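Local coordinates for TRAP dicarboxylate ABC transporter, substrate-binding protein (Roseobacter denitrificans, PDB 4OVQ), which binds beta-D-glucuronate as the periplasmic solute-binding component of a TRAP transport system, probably delivering the sugar acid for uptake, at residues F87-I92 with A128-K133; V96-V101 with R315-L320. All coordinates share one frame; numbering follows the deposited sequence.

Contact 1 (F87-I92 with A128-K133); sequences FNLGPI and AGMAEK
M130 reaches across to I92 and L89 with the end of its long side chain. The residue is selenomethionine, with SE in place of sulfur. In this TRAP-type periplasmic binding protein, apolar side chains join helix 121-132 to the weakly bonded helical turn after strand 84-88. The helix supplies M130, and the turn supplies its partners. M130 CE lies 3.9 Å from I92 CD1, and the two side chains meet nearly perpendicular. The approach to L89 is looser, with M130 SE 4.5 Å from L89 CD2. The M130 chain runs straight through chi2 and bends at chi3 (63°), which turns CE out of line with the rest of the chain and onto I92. On I92, CG1 is anti to the carbonyl carbon, and extended chi2 carries CD1 out to that methyl. The contact is buried but small, and no hydrogen bond spans it. M130 also touches C235, I135 and P137, so two strands of the five-stranded sheet help to place it. On the far side of the turn lies the sugar pocket. There N88 touches the bound glucuronate, and its ND2 bonds to E234 OE2. The same side chain caps the turn: G90 N donates to N88 OD1 at 2.9 Å, from above the carbonyl plane and 40° out of it.

Contact 2 (V96-V101 with R315-L320); sequences VPAANV and RPLVEL
V101 packs against V318 and L317, and the valine pair is the tight part of the contact. CG2 of V101 and CG2 of V318 are 3.4 Å apart, closer than usual for two methyl carbons. The two valines run antiparallel alongside one another. V101 CG2 is anti to the backbone N, while CG1 sits between the N and the carbonyl carbon (chi1 81°). This splits the branches: CG2 meets V318, and V101 CG1 lies 3.8 Å from L317 CD2. With both methyls of V101 gone, as in an alanine here, V318 CG2 would probably lose its close partner and L317 CD2 would rest mainly on A98. The contact joins an early loop, 96-101, to the C-terminal helix 315-322 of the binding protein, away from the glucuronate site. No hydrogen bond crosses it, and the side chains that meet are apolar. It is looser around A98. L317 CG stands anti to its own N (chi1 -178°), which extends the side chain toward the loop. L317 CD2 comes 4.0 Å from A98 CB. The backbone is nearer, with A98 O 3.7 Å from L317 CD2. That oxygen also accepts from V101 N within the loop. Helix 301-310 flanks the contact through Y307, which touches both V101 and V318, and I125 of helix 121-132 meets L317. The outer face of the C-terminal helix is the solvent side. R315, P316, E319 and L320 are exposed there, and R315 makes a cation-pi contact with F308.

Overall arrangement
After strands 25-29 and 58-62 and their helices, the chain enters strand 84-88 and the turn 89-92, then the loop 96-101. Helix 121-132 follows, and contact 1 closes a loop of 35 residues that contains 96-101. The chain then runs through most of the remaining strands and helices before 315-320 closes contact 2 across 213 residues. The segments alternate, so the two loops cross. The contacts also touch: V96 packs on G129, M130 and K133, and A99 packs on I92. The centres of contact 1 and contact 2 are about 12 Å apart. Together they link the edge of the sugar pocket, through helix 121-132 and the loop 96-101, to the C-terminal helix.

Contact 1 (F87-I92 with A128-K133)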
loop_
_atom_site.group_PDB
_atom_site.type_symbol
_atom_site.label_atom_id
_atom_site.label_comp_id
_atom_site.label_asym_id
_atom_site.label_seq_id
_atom_site.Cartn_x
_atom_site.Cartn_y
_atom_site.Cartn_z
ATOM N N PHE A 87 -6.165 2.918 3.603
ATOM C CA PHE A 87 -5.705 3.049 2.244
ATOM C C PHE A 87 -4.183 2.810 2.124
ATOM O O PHE A 87 -3.360 3.410 2.841
ATOM C CB PHE A 87 -6.044 4.435 1.670
ATOM C CG PHE A 87 -7.502 4.725 1.587
ATOM C CD1 PHE A 87 -8.389 3.749 1.178
ATOM C CD2 PHE A 87 -7.966 5.994 1.913
ATOM C CE1 PHE A 87 -9.750 4.016 1.105
ATOM C CE2 PHE A 87 -9.310 6.291 1.839
ATOM C CZ PHE A 87 -10.197 5.305 1.431
ATOM N N ASN A 88 -3.828 1.974 1.156
ATOM C CA ASN A 88 -2.445 1.923 0.674
ATOM C C ASN A 88 -2.108 3.254 0.002
ATOM O O ASN A 88 -2.951 3.829 -0.696
ATOM C CB ASN A 88 -2.363 0.827 -0.363
ATOM C CG ASN A 88 -0.943 0.497 -0.803
ATOM O OD1 ASN A 88 -0.467 1.008 -1.831
ATOM N ND2 ASN A 88 -0.303 -0.427 -0.102
ATOM N N LEU A 89 -0.900 3.768 0.181
ATOM C CA LEU A 89 -0.577 5.070 -0.432
ATOM C C LEU A 89 -0.410 5.034 -1.947
ATOM O O LEU A 89 -0.454 6.073 -2.588
ATOM C CB LEU A 89 0.629 5.727 0.244
ATOM C CG LEU A 89 0.181 6.774 1.265
ATOM C CD1 LEU A 89 -0.568 6.178 2.429
ATOM C CD2 LEU A 89 1.378 7.608 1.752
ATOM N N GLY A 90 -0.248 3.841 -2.520
ATOM C CA GLY A 90 -0.119 3.696 -3.964
ATOM C C GLY A 90 -1.194 4.402 -4.764
ATOM O O GLY A 90 -0.924 5.266 -5.588
ATOM N N PRO A 91 -2.450 4.059 -4.524
ATOM C CA PRO A 91 -3.567 4.715 -5.233
ATOM C C PRO A 91 -3.878 6.138 -4.757
ATOM O O PRO A 91 -4.639 6.846 -5.424
ATOM C CB PRO A 91 -4.741 3.760 -4.983
ATOM C CG PRO A 91 -4.110 2.475 -4.493
ATOM C CD PRO A 91 -2.899 2.895 -3.755
ATOM N N ILE A 92 -3.287 6.552 -3.634
ATOM C CA ILE A 92 -3.363 7.964 -3.207
ATOM C C ILE A 92 -2.420 8.877 -4.006
ATOM O O ILE A 92 -2.694 10.089 -4.183
ATOM C CB ILE A 92 -3.106 8.119 -1.695
ATOM C CG1 ILE A 92 -4.211 7.388 -0.908
ATOM C CG2 ILE A 92 -2.993 9.599 -1.309
ATOM C CD1 ILE A 92 -4.051 7.432 0.536
ATOM N N ALA A 128 0.663 16.665 5.227
ATOM C CA ALA A 128 0.183 17.979 4.893
ATOM C C ALA A 128 -0.445 17.939 3.516
ATOM O O ALA A 128 -1.544 18.445 3.329
ATOM C CB ALA A 128 1.302 18.980 4.934
ATOM N N GLY A 129 0.255 17.306 2.571
ATOM C CA GLY A 129 -0.225 17.207 1.205
ATOM C C GLY A 129 -1.542 16.458 1.173
ATOM O O GLY A 129 -2.471 16.818 0.463
HETATM N N MSE A 130 -1.638 15.411 1.976
HETATM C CA MSE A 130 -2.874 14.643 2.019
HETATM C C MSE A 130 -4.016 15.465 2.588
HETATM O O MSE A 130 -5.108 15.518 2.017
HETATM C CB MSE A 130 -2.668 13.348 2.825
HETATM C CG MSE A 130 -1.821 12.304 2.039
HETATM SE SE MSE A 130 -1.591 10.686 3.109
HETATM C CE MSE A 130 -3.468 10.173 3.209
ATOM N N ALA A 131 -3.758 16.112 3.724
ATOM C CA ALA A 131 -4.762 16.916 4.396
ATOM C C ALA A 131 -5.266 18.004 3.439
ATOM O O ALA A 131 -6.468 18.282 3.385
ATOM C CB ALA A 131 -4.174 17.524 5.676
ATOM N N GLU A 132 -4.329 18.559 2.661
ATOM C CA GLU A 132 -4.568 19.514 1.575
ATOM C C GLU A 132 -5.577 19.041 0.511
ATOM O O GLU A 132 -6.302 19.849 -0.070
ATOM C CB GLU A 132 -3.213 19.865 0.923
ATOM C CG GLU A 132 -3.257 20.423 -0.504
ATOM C CD GLU A 132 -1.856 20.600 -1.114
ATOM O OE1 GLU A 132 -0.896 20.863 -0.355
ATOM O OE2 GLU A 132 -1.710 20.469 -2.353
ATOM N N LYS A 133 -5.616 17.735 0.256
ATOM C CA LYS A 133 -6.618 17.136 -0.630
ATOM C C LYS A 133 -7.783 16.466 0.107
ATOM O O LYS A 133 -8.473 15.628 -0.465
ATOM C CB LYS A 133 -5.961 16.101 -1.555
ATOM C CG LYS A 133 -4.893 16.662 -2.469
ATOM C CD LYS A 133 -5.466 17.573 -3.555
ATOM C CE LYS A 133 -4.351 18.239 -4.309
ATOM N NZ LYS A 133 -4.747 18.507 -5.707
#

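Contact 2 (V96-V101 with R315-L320)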
loop_
_atom_site.group_PDB
_atom_site.type_symbol
_atom_site.label_atom_id
_atom_site.label_comp_id
_atom_site.label_asym_id
_atom_site.label_seq_id
_atom_site.Cartn_x
_atom_site.Cartn_y
_atom_site.Cartn_z
ATOM N N VAL A 96 -2.316 13.098 -4.712
ATOM C CA VAL A 96 -1.485 13.851 -3.779
ATOM C C VAL A 96 -0.001 13.720 -4.114
ATOM O O VAL A 96 0.631 12.728 -3.787
ATOM C CB VAL A 96 -1.667 13.336 -2.314
ATOM C CG1 VAL A 96 -0.982 14.251 -1.323
ATOM C CG2 VAL A 96 -3.133 13.201 -1.940
ATOM N N PRO A 97 0.586 14.731 -4.779
ATOM C CA PRO A 97 1.967 14.662 -5.232
ATOM C C PRO A 97 2.956 14.218 -4.174
ATOM O O PRO A 97 3.835 13.442 -4.489
ATOM C CB PRO A 97 2.267 16.113 -5.646
ATOM C CG PRO A 97 0.955 16.645 -6.059
ATOM C CD PRO A 97 -0.061 15.999 -5.146
ATOM N N ALA A 98 2.831 14.722 -2.945
ATOM C CA ALA A 98 3.820 14.415 -1.909
ATOM C C ALA A 98 3.680 12.950 -1.527
ATOM O O ALA A 98 4.677 12.273 -1.303
ATOM C CB ALA A 98 3.684 15.336 -0.697
ATOM N N ALA A 99 2.439 12.451 -1.479
ATOM C CA ALA A 99 2.223 11.051 -1.119
ATOM C C ALA A 99 2.769 10.151 -2.192
ATOM O O ALA A 99 3.192 9.026 -1.937
ATOM C CB ALA A 99 0.751 10.765 -0.908
ATOM N N ASN A 100 2.776 10.659 -3.415
ATOM C CA ASN A 100 3.276 9.914 -4.543
ATOM C C ASN A 100 4.756 9.529 -4.410
ATOM O O ASN A 100 5.203 8.584 -5.031
ATOM C CB ASN A 100 3.024 10.719 -5.820
ATOM C CG ASN A 100 2.741 9.849 -7.023
ATOM O OD1 ASN A 100 2.312 8.704 -6.910
ATOM N ND2 ASN A 100 2.938 10.415 -8.207
ATOM N N VAL A 101 5.511 10.227 -3.562
ATOM C CA VAL A 101 6.915 9.899 -3.377
ATOM C C VAL A 101 7.159 8.456 -2.863
ATOM O O VAL A 101 8.162 7.843 -3.192
ATOM C CB VAL A 101 7.640 10.940 -2.486
ATOM C CG1 VAL A 101 7.398 10.684 -1.021
ATOM C CG2 VAL A 101 9.124 10.927 -2.780
ATOM N N ARG A 315 11.506 17.434 -5.481
ATOM C CA ARG A 315 12.824 16.808 -5.588
ATOM C C ARG A 315 13.496 16.695 -4.213
ATOM O O ARG A 315 14.047 15.638 -3.863
ATOM C CB ARG A 315 13.720 17.590 -6.550
ATOM C CG ARG A 315 15.025 16.891 -6.840
ATOM C CD ARG A 315 15.944 17.793 -7.656
ATOM N NE ARG A 315 15.527 17.785 -9.047
ATOM C CZ ARG A 315 15.943 16.891 -9.937
ATOM N NH1 ARG A 315 16.799 15.942 -9.578
ATOM N NH2 ARG A 315 15.493 16.937 -11.181
ATOM N N PRO A 316 13.453 17.786 -3.420
ATOM C CA PRO A 316 14.008 17.777 -2.061
ATOM C C PRO A 316 13.344 16.763 -1.132
ATOM O O PRO A 316 14.013 16.284 -0.224
ATOM C CB PRO A 316 13.760 19.208 -1.560
ATOM C CG PRO A 316 13.476 20.020 -2.780
ATOM C CD PRO A 316 12.832 19.078 -3.747
ATOM N N LEU A 317 12.075 16.420 -1.350
ATOM C CA LEU A 317 11.426 15.381 -0.542
ATOM C C LEU A 317 12.094 14.043 -0.840
ATOM O O LEU A 317 12.393 13.245 0.063
ATOM C CB LEU A 317 9.922 15.308 -0.843
ATOM C CG LEU A 317 9.062 14.315 -0.056
ATOM C CD1 LEU A 317 9.157 14.551 1.420
ATOM C CD2 LEU A 317 7.615 14.460 -0.516
ATOM N N VAL A 318 12.335 13.803 -2.122
ATOM C CA VAL A 318 12.981 12.570 -2.552
ATOM C C VAL A 318 14.392 12.467 -1.982
ATOM O O VAL A 318 14.765 11.429 -1.448
ATOM C CB VAL A 318 13.008 12.468 -4.082
ATOM C CG1 VAL A 318 13.740 11.220 -4.507
ATOM C CG2 VAL A 318 11.571 12.442 -4.623
ATOM N N GLU A 319 15.163 13.548 -2.072
ATOM C CA GLU A 319 16.540 13.556 -1.561
ATOM C C GLU A 319 16.577 13.380 -0.038
ATOM O O GLU A 319 17.428 12.665 0.500
ATOM C CB GLU A 319 17.249 14.849 -1.963
ATOM C CG GLU A 319 17.387 15.034 -3.469
ATOM C CD GLU A 319 18.009 16.374 -3.837
ATOM O OE1 GLU A 319 18.197 17.208 -2.930
ATOM O OE2 GLU A 319 18.309 16.600 -5.030
ATOM N N LEU A 320 15.635 14.025 0.639
ATOM C CA LEU A 320 15.468 13.906 2.084
ATOM C C LEU A 320 15.268 12.452 2.527
ATOM O O LEU A 320 15.829 12.016 3.534
ATOM C CB LEU A 320 14.262 14.751 2.497
ATOM C CG LEU A 320 13.853 14.793 3.963
ATOM C CD1 LEU A 320 14.890 15.525 4.781
ATOM C CD2 LEU A 320 12.500 15.464 4.071
#